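Long-range contacts in peptide ABC transporter, peptide-binding protein (Thermus thermophilus, PDB 2D5W), which binds oligopeptides, here a pentapeptide, and probably serves as the solute-binding component of a peptide ABC transporter: residues A[56-61]-A[83-88]; A[98-103]-A[133-138]; A[330-335]-A[544-549]. All blocks are in the same frame, centred on the assembly; numbering follows the deposited sequence.

Contact 1: A[56-61]-A[83-88]; sequences VLATEV and MDITIR
With chi1 at 60°, Thr59 OG1 stands between its own backbone N and carbonyl carbon, 3.5 Å from Thr86 CB, while Thr59 CG2 lies 3.9 Å from Thr86 CG2, and the two branched side chains cross obliquely. Arg88 bends at chi3 (56°), which lays its CD 3.3 Å from Val56 O and turns NH2 to a water, held in the guanidinium plane, that itself donates to Val56 O. The salt bridge of Arg88 NE goes to Asp90. Between these side chains the backbones form a single antiparallel bridge, with Ala58 and Ile87 as a non-hydrogen-bonded pair. It joins the loop after strand 53-55 to the end of strand 78-86, a member of a four-stranded antiparallel sheet. Arg88 N donates to Leu57 O at 2.9 Å in the carbonyl plane, and Thr59 N to Thr86 O at 2.9 Å, nearly in line with that C=O. Thr86 O also receives a CA-H...O contact from Ala58 CA at 3.2 Å. Ala58 suits the bridge, its lone CB touching Ile85 CG2 at 3.8 Å with Thr86 O close by. With an alanine in place of Thr59, OG1 and CG2 are gone, and a gap would probably open beside Thr86 CB and CG2. Thr86 OG1 itself turns to Asn136, and a second water joins Thr86 N to Glu60 N.

Contact 2: A[98-103]-A[133-138]; sequences PITTED and DARNFT
The Phe137 ring and the Arg135 guanidinium both meet segment 98-103 obliquely. Thr101 CG2 lies 3.8 Å from Phe137 CD1, and Pro98 CB lies 3.6 Å from Arg135 NH1. The ring of Phe44 also meets that of Phe137, their planes about 55° apart. A large flat side chain suits this buried place, since Phe137 packs on Val129, Ile131 and Ile85 as well. The contact seats the start of helix 101-112 against the turn leading into strand 136-141, and each side has its own motif. On the helix side Thr100 and Asp103 make a capping box: Thr100 OG1 accepts from Glu102 N, while Asp103 OD1 accepts from Thr100 N, which stands above the carboxylate plane. Short polar side chains suit both places, Thr100 reaching forward to Glu102 N and Asp103 back to the N-cap amide. On the strand side Asp133 closes an Asx turn, OD1 taking Arg135 N on its anti lone pair and OD2 taking Asn136 ND2 on its syn lone pair; Asn136 OD1 bonds to Thr86 OG1. The turn presents two successive carbonyls to Thr101. Thr101 N donates to Ala134 O at 2.9 Å, from above the carbonyl plane. The Thr101 hydroxyl, held between backbone N and carbonyl carbon by a chi1 of 51°, is thereby directed at Asp133 O, and the same torsion sends CG2 to the ring. Arg135 NE bonds to a water near Ile99 O. Thr101 OG1 donates to Asp133 O at 2.7 Å, tilted 30° from the carbonyl plane.

Contact 3: A[330-335]-A[544-549]; sequences AILHAL and ALPLYF
Ile331 O accepts from Ala334 N at 2.9 Å, and Leu332 O takes Leu335 N in the same way at 3.0 Å. These bonds, each reaching three residues along, wind the chain tightly at the end of helix 325-333, and Ile331, Leu332 and Leu335 all point their CB toward segment 544-549. The contact is a helix packed on a sheet: strand 544-557 runs antiparallel to strand 293-308 in a mixed sheet, and the helix end lies against its first residues. Leu547 and Tyr548 both face Glu304 there, a classic beta bulge.

No hydrogen bond crosses the interface, and all six residues that touch are buried, which is why leucine, isoleucine and proline suit it. Leu545 is at the centre. Its CD1 methyl meets Ile331 CG2 at 3.6 Å and Leu335 CD1 at 4.0 Å, and in both pairs the side chains cross at about a right angle. Leu335 CD1 reaches further along the strand as well, to Leu547 CD2 at 4.1 Å, where the side chains meet at a slant. One methyl thus ties together two strand residues.

Leu332 has its CG anti to the backbone N (chi1 -167°), which carries its forked end over to Pro546. Proline suits the place because its ring is apolar and it brings no N-H to be satisfied in a buried interface. Pro546 O, by contrast, has a polar partner, Arg337 NH2. The two methyls of Leu332 meet Pro546 at separate points, CD2 lying 4.1 Å from Pro546 CD and CD1 4.1 Å from Pro546 O.

Contacts 1 and 2 are neighbours, their centres about 10 Å apart, and they share the four-stranded antiparallel sheet in which strands 78-86 and 136-141 lie side by side. Besides the link from Thr86 to Asn136, Asp84 OD2 and Thr138 OG1 probably share a hydrogen bond, and Ile87 packs against Ile99 and Thr100. The three contacts follow in series along the chain, and strand 78-86 leads on to helix 101-112. Contact 3 belongs to another sheet on the opposite side of the chain's centre, its own centre about 44 Å from that of contact 1 and about 48 Å from that of contact 2. Different sheets so far apart are consistent with separate lobes of a peptide-binding protein.

Contact 1: A[56-61]-A[83-88]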
# COMPACT_ATOMS: atom_id res chain seq x y z
N VAL A 56 -3.68 21.78 0.02
CA VAL A 56 -2.89 21.71 -1.20
C VAL A 56 -3.78 22.31 -2.29
O VAL A 56 -3.74 23.52 -2.50
CB VAL A 56 -2.43 20.27 -1.52
CG1 VAL A 56 -1.62 20.26 -2.81
CG2 VAL A 56 -1.58 19.73 -0.37
N LEU A 57 -4.60 21.51 -2.96
CA LEU A 57 -5.46 22.09 -3.99
C LEU A 57 -6.75 22.69 -3.43
O LEU A 57 -7.49 23.35 -4.16
CB LEU A 57 -5.77 21.06 -5.09
CG LEU A 57 -4.55 20.65 -5.91
CD1 LEU A 57 -4.99 19.79 -7.09
CD2 LEU A 57 -3.81 21.88 -6.41
N ALA A 58 -7.02 22.46 -2.15
CA ALA A 58 -8.18 23.04 -1.48
C ALA A 58 -7.70 24.31 -0.78
O ALA A 58 -6.51 24.46 -0.51
CB ALA A 58 -8.76 22.06 -0.47
N THR A 59 -8.62 25.22 -0.48
CA THR A 59 -8.26 26.49 0.15
C THR A 59 -7.87 26.40 1.62
O THR A 59 -7.05 27.19 2.10
CB THR A 59 -9.41 27.50 0.06
OG1 THR A 59 -10.56 26.96 0.72
CG2 THR A 59 -9.75 27.80 -1.40
N GLU A 60 -8.47 25.46 2.34
CA GLU A 60 -8.16 25.32 3.76
C GLU A 60 -8.67 24.00 4.32
O GLU A 60 -9.61 23.40 3.79
CB GLU A 60 -8.76 26.49 4.55
CG GLU A 60 -10.27 26.59 4.49
CD GLU A 60 -10.81 27.73 5.34
OE1 GLU A 60 -12.04 27.93 5.35
OE2 GLU A 60 -10.01 28.42 6.00
N VAL A 61 -8.04 23.56 5.40
CA VAL A 61 -8.43 22.32 6.05
C VAL A 61 -9.74 22.53 6.80
O VAL A 61 -9.88 23.47 7.58
CB VAL A 61 -7.35 21.87 7.06
CG1 VAL A 61 -7.80 20.62 7.79
CG2 VAL A 61 -6.04 21.61 6.33
N MET A 83 -18.13 17.25 5.42
CA MET A 83 -16.87 17.96 5.27
C MET A 83 -16.89 18.86 4.04
O MET A 83 -16.90 18.37 2.91
CB MET A 83 -15.75 16.94 5.15
CG MET A 83 -14.38 17.52 4.87
SD MET A 83 -13.22 16.20 4.51
CE MET A 83 -13.03 15.58 6.11
N ASP A 84 -16.89 20.17 4.26
CA ASP A 84 -16.93 21.15 3.17
C ASP A 84 -15.54 21.48 2.64
O ASP A 84 -14.68 21.95 3.38
CB ASP A 84 -17.56 22.46 3.63
CG ASP A 84 -19.02 22.31 4.04
OD1 ASP A 84 -19.53 23.25 4.70
OD2 ASP A 84 -19.65 21.30 3.69
N ILE A 85 -15.34 21.25 1.35
CA ILE A 85 -14.07 21.52 0.70
C ILE A 85 -14.27 22.54 -0.41
O ILE A 85 -15.23 22.46 -1.18
CB ILE A 85 -13.48 20.23 0.09
CG1 ILE A 85 -13.21 19.22 1.21
CG2 ILE A 85 -12.20 20.55 -0.69
CD1 ILE A 85 -12.67 17.90 0.74
N THR A 86 -13.36 23.51 -0.49
CA THR A 86 -13.41 24.53 -1.53
C THR A 86 -12.15 24.36 -2.37
O THR A 86 -11.03 24.44 -1.86
CB THR A 86 -13.43 25.96 -0.94
OG1 THR A 86 -14.57 26.12 -0.09
CG2 THR A 86 -13.49 26.99 -2.06
N ILE A 87 -12.33 24.11 -3.66
CA ILE A 87 -11.20 23.94 -4.57
C ILE A 87 -10.62 25.32 -4.88
O ILE A 87 -11.37 26.26 -5.17
CB ILE A 87 -11.65 23.28 -5.90
CG1 ILE A 87 -12.31 21.92 -5.61
CG2 ILE A 87 -10.46 23.12 -6.83
CD1 ILE A 87 -12.89 21.25 -6.84
N ARG A 88 -9.30 25.46 -4.82
CA ARG A 88 -8.65 26.73 -5.12
C ARG A 88 -9.04 27.20 -6.52
O ARG A 88 -9.19 26.39 -7.43
CB ARG A 88 -7.13 26.61 -5.06
CG ARG A 88 -6.55 26.47 -3.66
CD ARG A 88 -5.04 26.33 -3.72
NE ARG A 88 -4.41 27.44 -4.43
CZ ARG A 88 -3.40 28.15 -3.95
NH1 ARG A 88 -2.89 29.15 -4.67
NH2 ARG A 88 -2.90 27.89 -2.75
O HOH W 1 -3.29 25.68 -0.85
O HOH W 2 -11.28 24.21 1.55

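Contact 2: A[98-103]-A[133-138]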
# COMPACT_ATOMS: atom_id res chain seq x y z
N PRO A 98 -9.51 23.78 -15.96
CA PRO A 98 -9.69 23.92 -14.51
C PRO A 98 -10.07 22.63 -13.81
O PRO A 98 -10.70 21.75 -14.39
CB PRO A 98 -10.81 24.96 -14.42
CG PRO A 98 -11.66 24.61 -15.60
CD PRO A 98 -10.62 24.42 -16.69
N ILE A 99 -9.65 22.51 -12.55
CA ILE A 99 -10.03 21.35 -11.75
C ILE A 99 -11.30 21.84 -11.06
O ILE A 99 -11.29 22.87 -10.37
CB ILE A 99 -8.94 21.00 -10.72
CG1 ILE A 99 -7.72 20.42 -11.44
CG2 ILE A 99 -9.49 20.00 -9.70
CD1 ILE A 99 -6.51 20.16 -10.56
N THR A 100 -12.40 21.13 -11.26
CA THR A 100 -13.69 21.54 -10.71
C THR A 100 -14.42 20.40 -10.02
O THR A 100 -13.95 19.26 -10.01
CB THR A 100 -14.62 22.06 -11.82
OG1 THR A 100 -15.09 20.94 -12.59
CG2 THR A 100 -13.89 23.03 -12.74
N THR A 101 -15.59 20.71 -9.48
CA THR A 101 -16.39 19.70 -8.81
C THR A 101 -16.93 18.68 -9.80
O THR A 101 -17.46 17.65 -9.39
CB THR A 101 -17.53 20.34 -7.99
OG1 THR A 101 -18.26 21.26 -8.81
CG2 THR A 101 -16.97 21.08 -6.79
N GLU A 102 -16.82 18.94 -11.11
CA GLU A 102 -17.27 17.95 -12.08
C GLU A 102 -16.28 16.78 -12.03
O GLU A 102 -16.65 15.63 -12.25
CB GLU A 102 -17.34 18.54 -13.49
CG GLU A 102 -18.34 19.67 -13.60
CD GLU A 102 -18.70 20.01 -15.03
OE1 GLU A 102 -19.13 21.16 -15.26
OE2 GLU A 102 -18.59 19.14 -15.91
N ASP A 103 -15.02 17.09 -11.71
CA ASP A 103 -13.98 16.07 -11.59
C ASP A 103 -14.24 15.24 -10.33
O ASP A 103 -13.90 14.05 -10.27
CB ASP A 103 -12.61 16.74 -11.51
CG ASP A 103 -12.24 17.44 -12.81
OD1 ASP A 103 -11.66 18.55 -12.74
OD2 ASP A 103 -12.52 16.88 -13.88
N ASP A 133 -21.33 24.20 -6.04
CA ASP A 133 -21.02 24.96 -7.25
C ASP A 133 -19.76 24.38 -7.88
O ASP A 133 -19.30 23.32 -7.47
CB ASP A 133 -20.86 26.46 -6.94
CG ASP A 133 -19.86 26.73 -5.84
OD1 ASP A 133 -18.69 26.32 -5.97
OD2 ASP A 133 -20.25 27.37 -4.83
N ALA A 134 -19.20 25.07 -8.87
CA ALA A 134 -18.02 24.57 -9.56
C ALA A 134 -16.80 24.31 -8.69
O ALA A 134 -15.92 23.53 -9.07
CB ALA A 134 -17.65 25.51 -10.70
N ARG A 135 -16.72 24.94 -7.52
CA ARG A 135 -15.56 24.74 -6.67
C ARG A 135 -15.85 24.41 -5.21
O ARG A 135 -14.94 24.29 -4.40
CB ARG A 135 -14.62 25.94 -6.78
CG ARG A 135 -14.02 26.04 -8.18
CD ARG A 135 -13.04 27.17 -8.36
NE ARG A 135 -12.38 27.05 -9.67
CZ ARG A 135 -13.00 27.19 -10.84
NH1 ARG A 135 -12.31 27.05 -11.96
NH2 ARG A 135 -14.29 27.48 -10.89
N ASN A 136 -17.13 24.24 -4.88
CA ASN A 136 -17.51 23.90 -3.51
C ASN A 136 -18.26 22.58 -3.48
O ASN A 136 -19.24 22.40 -4.21
CB ASN A 136 -18.40 24.99 -2.91
CG ASN A 136 -17.61 26.18 -2.41
OD1 ASN A 136 -16.84 26.06 -1.45
ND2 ASN A 136 -17.78 27.33 -3.04
N PHE A 137 -17.79 21.66 -2.65
CA PHE A 137 -18.46 20.37 -2.49
C PHE A 137 -18.36 19.91 -1.04
O PHE A 137 -17.55 20.42 -0.26
CB PHE A 137 -17.89 19.30 -3.43
CG PHE A 137 -16.47 18.89 -3.14
CD1 PHE A 137 -15.40 19.66 -3.59
CD2 PHE A 137 -16.21 17.70 -2.48
CE1 PHE A 137 -14.08 19.24 -3.38
CE2 PHE A 137 -14.90 17.27 -2.26
CZ PHE A 137 -13.84 18.04 -2.71
N THR A 138 -19.20 18.95 -0.69
CA THR A 138 -19.24 18.42 0.66
C THR A 138 -19.17 16.90 0.63
O THR A 138 -19.93 16.26 -0.09
CB THR A 138 -20.54 18.83 1.38
OG1 THR A 138 -20.62 20.26 1.43
CG2 THR A 138 -20.57 18.29 2.80
O HOH W 3 -10.31 25.45 -10.02

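Contact 3: A[330-335]-A[544-549]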
# COMPACT_ATOMS: atom_id res chain seq x y z
N ALA A 330 1.97 -24.15 13.19
CA ALA A 330 3.12 -25.04 13.01
C ALA A 330 4.17 -24.38 12.14
O ALA A 330 5.36 -24.38 12.46
CB ALA A 330 2.66 -26.35 12.37
N ILE A 331 3.74 -23.80 11.02
CA ILE A 331 4.68 -23.14 10.13
C ILE A 331 5.40 -22.00 10.84
O ILE A 331 6.62 -21.87 10.73
CB ILE A 331 3.97 -22.60 8.86
CG1 ILE A 331 3.46 -23.77 8.01
CG2 ILE A 331 4.94 -21.74 8.04
CD1 ILE A 331 2.60 -23.35 6.83
N LEU A 332 4.66 -21.19 11.59
CA LEU A 332 5.29 -20.07 12.28
C LEU A 332 6.33 -20.53 13.31
O LEU A 332 7.37 -19.90 13.46
CB LEU A 332 4.24 -19.17 12.95
CG LEU A 332 4.76 -17.81 13.44
CD1 LEU A 332 5.48 -17.08 12.30
CD2 LEU A 332 3.61 -16.97 13.96
N HIS A 333 6.03 -21.63 14.01
CA HIS A 333 6.98 -22.17 14.99
C HIS A 333 8.25 -22.65 14.29
O HIS A 333 9.30 -22.78 14.92
CB HIS A 333 6.37 -23.36 15.76
CG HIS A 333 5.52 -22.96 16.93
ND1 HIS A 333 5.98 -22.16 17.95
CD2 HIS A 333 4.26 -23.32 17.27
CE1 HIS A 333 5.04 -22.03 18.87
NE2 HIS A 333 3.99 -22.73 18.48
N ALA A 334 8.16 -22.91 12.99
CA ALA A 334 9.31 -23.38 12.21
C ALA A 334 10.08 -22.24 11.55
O ALA A 334 11.10 -22.48 10.91
CB ALA A 334 8.85 -24.38 11.16
N LEU A 335 9.59 -21.01 11.69
CA LEU A 335 10.26 -19.85 11.11
C LEU A 335 11.09 -19.20 12.22
O LEU A 335 10.54 -18.68 13.19
CB LEU A 335 9.25 -18.85 10.56
CG LEU A 335 8.26 -19.38 9.52
CD1 LEU A 335 7.48 -18.21 8.92
CD2 LEU A 335 9.00 -20.12 8.41
N ALA A 544 -2.43 -14.71 8.72
CA ALA A 544 -1.21 -14.42 7.96
C ALA A 544 -0.10 -14.58 8.98
O ALA A 544 -0.34 -14.51 10.19
CB ALA A 544 -1.23 -12.99 7.43
N LEU A 545 1.12 -14.82 8.52
CA LEU A 545 2.24 -15.00 9.43
C LEU A 545 3.02 -13.70 9.54
O LEU A 545 3.59 -13.22 8.56
CB LEU A 545 3.17 -16.11 8.92
CG LEU A 545 2.48 -17.43 8.55
CD1 LEU A 545 3.53 -18.45 8.14
CD2 LEU A 545 1.66 -17.95 9.72
N PRO A 546 3.03 -13.09 10.74
CA PRO A 546 3.77 -11.83 10.89
C PRO A 546 5.26 -12.11 10.95
O PRO A 546 5.69 -13.06 11.60
CB PRO A 546 3.22 -11.29 12.21
CG PRO A 546 3.01 -12.55 13.01
CD PRO A 546 2.41 -13.52 12.01
N LEU A 547 6.06 -11.30 10.25
CA LEU A 547 7.50 -11.50 10.27
C LEU A 547 8.21 -10.40 11.07
O LEU A 547 8.71 -10.66 12.16
CB LEU A 547 8.06 -11.59 8.85
CG LEU A 547 7.59 -12.81 8.03
CD1 LEU A 547 8.32 -12.83 6.70
CD2 LEU A 547 7.86 -14.10 8.80
N TYR A 548 8.25 -9.18 10.54
CA TYR A 548 8.90 -8.08 11.26
C TYR A 548 8.40 -6.72 10.79
O TYR A 548 7.83 -6.59 9.71
CB TYR A 548 10.43 -8.16 11.12
CG TYR A 548 10.96 -8.28 9.70
CD1 TYR A 548 11.18 -9.53 9.11
CD2 TYR A 548 11.27 -7.14 8.96
CE1 TYR A 548 11.70 -9.63 7.82
CE2 TYR A 548 11.79 -7.24 7.67
CZ TYR A 548 12.00 -8.48 7.11
OH TYR A 548 12.52 -8.56 5.83
N PHE A 549 8.62 -5.70 11.63
CA PHE A 549 8.22 -4.33 11.30
C PHE A 549 9.45 -3.64 10.73
O PHE A 549 10.54 -3.73 11.29
CB PHE A 549 7.73 -3.60 12.55
CG PHE A 549 6.47 -4.17 13.14
CD1 PHE A 549 5.29 -4.21 12.39
CD2 PHE A 549 6.45 -4.66 14.44
CE1 PHE A 549 4.11 -4.72 12.94
CE2 PHE A 549 5.28 -5.18 14.99
CZ PHE A 549 4.11 -5.20 14.24